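PDB 6BN2: acetyl-CoA acetyltransferase from Elizabethkingia anophelis NUHP1, which probably catalyses the thiolase condensation of two acetyl-CoA molecules to acetoacetyl-CoA and CoA, and its reverse. Local coordinates for residues A[279-285]-A[394-400]. Numbering follows the deposited sequence.
Sequences PLAKIVS and AIVIENI
Pro279 and Ile400 meet just beyond the paired strand ends: a water donates to both carbonyl oxygens, and Pro279 CG lies 4.3 Å from Ile400 CG2. Lacking an N-H, proline suits this loop end. The Leu280 carbonyl then accepts a hydrogen bond from Ile400 N, and Lys374 from helix 358-375 bonds both this oxygen and Asn399 OD1, bringing a donor to two neighbouring acceptors. Ala281, small enough for a close pair with Asn399, lets its CB sit 3.3 Å from Glu398 O. Lys282 pairs with Glu398 through two backbone bonds, Lys282 N to Glu398 O and Glu398 N to Lys282 O, each 2.8 Å and in the carbonyl plane. Their extended side chains share a face, but Lys282 NZ stays 4.6 Å from Glu398 OE1 and instead forms a salt bridge with Glu11. On the other face Ile283 sets CG2 4.0 Å from Ile395 CD1; with CG1 turned opposite the backbone N (chi1 -173°), Ile395 carries that methyl across. Next comes a classic beta bulge: Val284 and Ser285 both face Val396, whose oxygen takes a 2.8 Å bond from Val284 N and a weak one from Ser285 N. Val284 rests CB on Val396 CG1 and CG2 on Glu398 CB. The hydroxyl of buried Ser285 lies against Val396 CB and CG2 and bonds Ala307 O of helix 300-311, while Val396 N donates to Ser285 O (N-H...O 176°). Backbone bonds thus join two interior strands; Ile283, Ile395 and Ile397 pack on one face, while the other passes from partly exposed Lys282 and Glu398 to buried Val396 and Ser285.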
ATOM      1  N   PRO A 279      23.499   3.325 -15.919  1.00 22.05           N
ATOM      2  CA  PRO A 279      22.035   3.258 -15.858  1.00 19.09           C
ATOM      3  C   PRO A 279      21.407   2.877 -17.192  1.00 16.90           C
ATOM      4  O   PRO A 279      21.947   3.167 -18.267  1.00 21.91           O
ATOM      5  CB  PRO A 279      21.638   4.682 -15.459  1.00 22.33           C
ATOM      6  CG  PRO A 279      22.742   5.528 -16.008  1.00 24.54           C
ATOM      7  CD  PRO A 279      24.002   4.707 -15.831  1.00 24.10           C
ATOM      8  N   LEU A 280      20.240   2.227 -17.106  1.00 17.27           N
ATOM      9  CA  LEU A 280      19.429   1.976 -18.296  1.00 17.11           C
ATOM     10  C   LEU A 280      18.737   3.247 -18.771  1.00 18.52           C
ATOM     11  O   LEU A 280      18.672   3.516 -19.978  1.00 18.40           O
ATOM     12  CB  LEU A 280      18.382   0.899 -18.003  1.00 16.65           C
ATOM     13  CG  LEU A 280      18.896  -0.452 -17.504  1.00 18.64           C
ATOM     14  CD1 LEU A 280      17.716  -1.349 -17.165  1.00 19.27           C
ATOM     15  CD2 LEU A 280      19.771  -1.079 -18.586  1.00 20.49           C
ATOM     16  N   ALA A 281      18.221   4.037 -17.830  1.00 17.43           N
ATOM     17  CA  ALA A 281      17.361   5.167 -18.137  1.00 16.55           C
ATOM     18  C   ALA A 281      17.346   6.087 -16.924  1.00 17.66           C
ATOM     19  O   ALA A 281      17.713   5.688 -15.817  1.00 20.01           O
ATOM     20  CB  ALA A 281      15.932   4.718 -18.474  1.00 17.39           C
ATOM     21  N   LYS A 282      16.917   7.319 -17.151  1.00 17.00           N
ATOM     22  CA  LYS A 282      16.745   8.305 -16.089  1.00 16.19           C
ATOM     23  C   LYS A 282      15.259   8.579 -15.932  1.00 16.99           C
ATOM     24  O   LYS A 282      14.536   8.661 -16.925  1.00 16.25           O
ATOM     25  CB  LYS A 282      17.498   9.599 -16.445  1.00 16.51           C
ATOM     26  CG  LYS A 282      17.272  10.749 -15.480  1.00 23.80           C
ATOM     27  CD  LYS A 282      18.161  11.929 -15.888  1.00 27.97           C
ATOM     28  CE  LYS A 282      17.566  13.259 -15.464  1.00 41.02           C
ATOM     29  NZ  LYS A 282      18.486  14.390 -15.808  1.00 46.49           N
ATOM     30  N   ILE A 283      14.783   8.695 -14.693  1.00 15.02           N
ATOM     31  CA  ILE A 283      13.397   9.108 -14.478  1.00 15.56           C
ATOM     32  C   ILE A 283      13.355  10.626 -14.577  1.00 17.73           C
ATOM     33  O   ILE A 283      14.033  11.321 -13.819  1.00 19.80           O
ATOM     34  CB  ILE A 283      12.862   8.620 -13.124  1.00 13.42           C
ATOM     35  CG1 ILE A 283      12.750   7.090 -13.136  1.00 15.18           C
ATOM     36  CG2 ILE A 283      11.490   9.250 -12.840  1.00 15.07           C
ATOM     37  CD1 ILE A 283      12.385   6.476 -11.763  1.00 15.93           C
ATOM     38  N   VAL A 284      12.590  11.145 -15.532  1.00 14.68           N
ATOM     39  CA  VAL A 284      12.566  12.589 -15.761  1.00 14.63           C
ATOM     40  C   VAL A 284      11.509  13.266 -14.895  1.00 16.04           C
ATOM     41  O   VAL A 284      11.788  14.281 -14.244  1.00 18.19           O
ATOM     42  CB  VAL A 284      12.329  12.883 -17.251  1.00 17.69           C
ATOM     43  CG1 VAL A 284      12.241  14.384 -17.483  1.00 18.90           C
ATOM     44  CG2 VAL A 284      13.445  12.266 -18.104  1.00 17.84           C
ATOM     45  N   SER A 285      10.300  12.702 -14.889  1.00 15.65           N
ATOM     46  CA  SER A 285       9.174  13.260 -14.153  1.00 13.45           C
ATOM     47  C   SER A 285       8.080  12.209 -14.048  1.00 13.14           C
ATOM     48  O   SER A 285       8.131  11.152 -14.688  1.00 14.73           O
ATOM     49  CB  SER A 285       8.623  14.511 -14.835  1.00 18.53           C
ATOM     50  OG  SER A 285       8.081  14.138 -16.099  1.00 17.03           O
ATOM     51  N   ALA A 394       1.392   8.560 -14.500  1.00 11.22           N
ATOM     52  CA  ALA A 394       2.201   8.688 -15.709  1.00 11.88           C
ATOM     53  C   ALA A 394       3.647   8.958 -15.326  1.00 11.63           C
ATOM     54  O   ALA A 394       3.925   9.606 -14.312  1.00 13.42           O
ATOM     55  CB  ALA A 394       1.696   9.827 -16.615  1.00 14.32           C
ATOM     56  N   ILE A 395       4.576   8.486 -16.158  1.00 12.52           N
ATOM     57  CA  ILE A 395       5.991   8.685 -15.889  1.00 14.53           C
ATOM     58  C   ILE A 395       6.710   8.923 -17.213  1.00 14.20           C
ATOM     59  O   ILE A 395       6.357   8.331 -18.241  1.00 14.31           O
ATOM     60  CB  ILE A 395       6.575   7.486 -15.105  1.00 12.64           C
ATOM     61  CG1 ILE A 395       8.018   7.756 -14.671  1.00 14.60           C
ATOM     62  CG2 ILE A 395       6.452   6.162 -15.924  1.00 15.51           C
ATOM     63  CD1 ILE A 395       8.530   6.694 -13.676  1.00 17.19           C
ATOM     64  N   VAL A 396       7.681   9.837 -17.194  1.00 13.55           N
ATOM     65  CA  VAL A 396       8.512  10.160 -18.354  1.00 12.49           C
ATOM     66  C   VAL A 396       9.927   9.700 -18.044  1.00 14.26           C
ATOM     67  O   VAL A 396      10.462  10.016 -16.972  1.00 15.81           O
ATOM     68  CB  VAL A 396       8.471  11.674 -18.651  1.00 15.07           C
ATOM     69  CG1 VAL A 396       9.402  12.019 -19.823  1.00 15.26           C
ATOM     70  CG2 VAL A 396       7.034  12.111 -18.944  1.00 17.04           C
ATOM     71  N   ILE A 397      10.540   8.950 -18.968  1.00 16.02           N
ATOM     72  CA  ILE A 397      11.905   8.491 -18.745  1.00 15.86           C
ATOM     73  C   ILE A 397      12.759   8.888 -19.934  1.00 16.47           C
ATOM     74  O   ILE A 397      12.261   9.167 -21.028  1.00 16.77           O
ATOM     75  CB  ILE A 397      12.006   6.969 -18.504  1.00 17.17           C
ATOM     76  CG1 ILE A 397      11.598   6.188 -19.750  1.00 16.97           C
ATOM     77  CG2 ILE A 397      11.201   6.553 -17.267  1.00 14.69           C
ATOM     78  CD1 ILE A 397      11.796   4.665 -19.606  1.00 20.35           C
ATOM     79  N   GLU A 398      14.065   8.951 -19.690  1.00 15.98           N
ATOM     80  CA  GLU A 398      15.040   9.262 -20.725  1.00 16.97           C
ATOM     81  C   GLU A 398      15.947   8.054 -20.880  1.00 20.03           C
ATOM     82  O   GLU A 398      16.612   7.645 -19.926  1.00 18.04           O
ATOM     83  CB  GLU A 398      15.856  10.511 -20.382  1.00 18.70           C
ATOM     84  CG  GLU A 398      16.909  10.830 -21.468  1.00 18.05           C
ATOM     85  CD  GLU A 398      17.879  11.931 -21.058  1.00 28.45           C
ATOM     86  OE1 GLU A 398      17.660  12.571 -20.005  1.00 27.52           O
ATOM     87  OE2 GLU A 398      18.865  12.153 -21.794  1.00 30.43           O
ATOM     88  N   ASN A 399      15.953   7.475 -22.070  1.00 16.61           N
ATOM     89  CA  ASN A 399      16.881   6.392 -22.363  1.00 18.30           C
ATOM     90  C   ASN A 399      18.318   6.899 -22.330  1.00 19.52           C
ATOM     91  O   ASN A 399      18.633   7.956 -22.888  1.00 20.81           O
ATOM     92  CB  ASN A 399      16.552   5.795 -23.732  1.00 19.14           C
ATOM     93  CG  ASN A 399      17.518   4.683 -24.132  1.00 20.23           C
ATOM     94  OD1 ASN A 399      17.949   3.893 -23.287  1.00 21.69           O
ATOM     95  ND2 ASN A 399      17.869   4.624 -25.427  1.00 19.74           N
ATOM     96  N   ILE A 400      19.193   6.147 -21.666  1.00 19.51           N
ATOM     97  CA  ILE A 400      20.622   6.444 -21.605  0.59 19.93           C
ATOM     98  C   ILE A 400      21.312   5.461 -22.543  1.00 22.92           C
ATOM     99  O   ILE A 400      21.307   4.252 -22.291  1.00 27.09           O
ATOM    100  CB  ILE A 400      21.165   6.335 -20.171  0.59 22.75           C
ATOM    101  CG1 ILE A 400      20.406   7.283 -19.230  0.59 24.43           C
ATOM    102  CG2 ILE A 400      22.673   6.588 -20.140  0.59 24.01           C
ATOM    103  CD1 ILE A 400      20.351   8.716 -19.711  0.59 24.50           C
TER
HETATM  104  O   HOH W   1      22.130   2.255 -20.802  1.00 28.12           O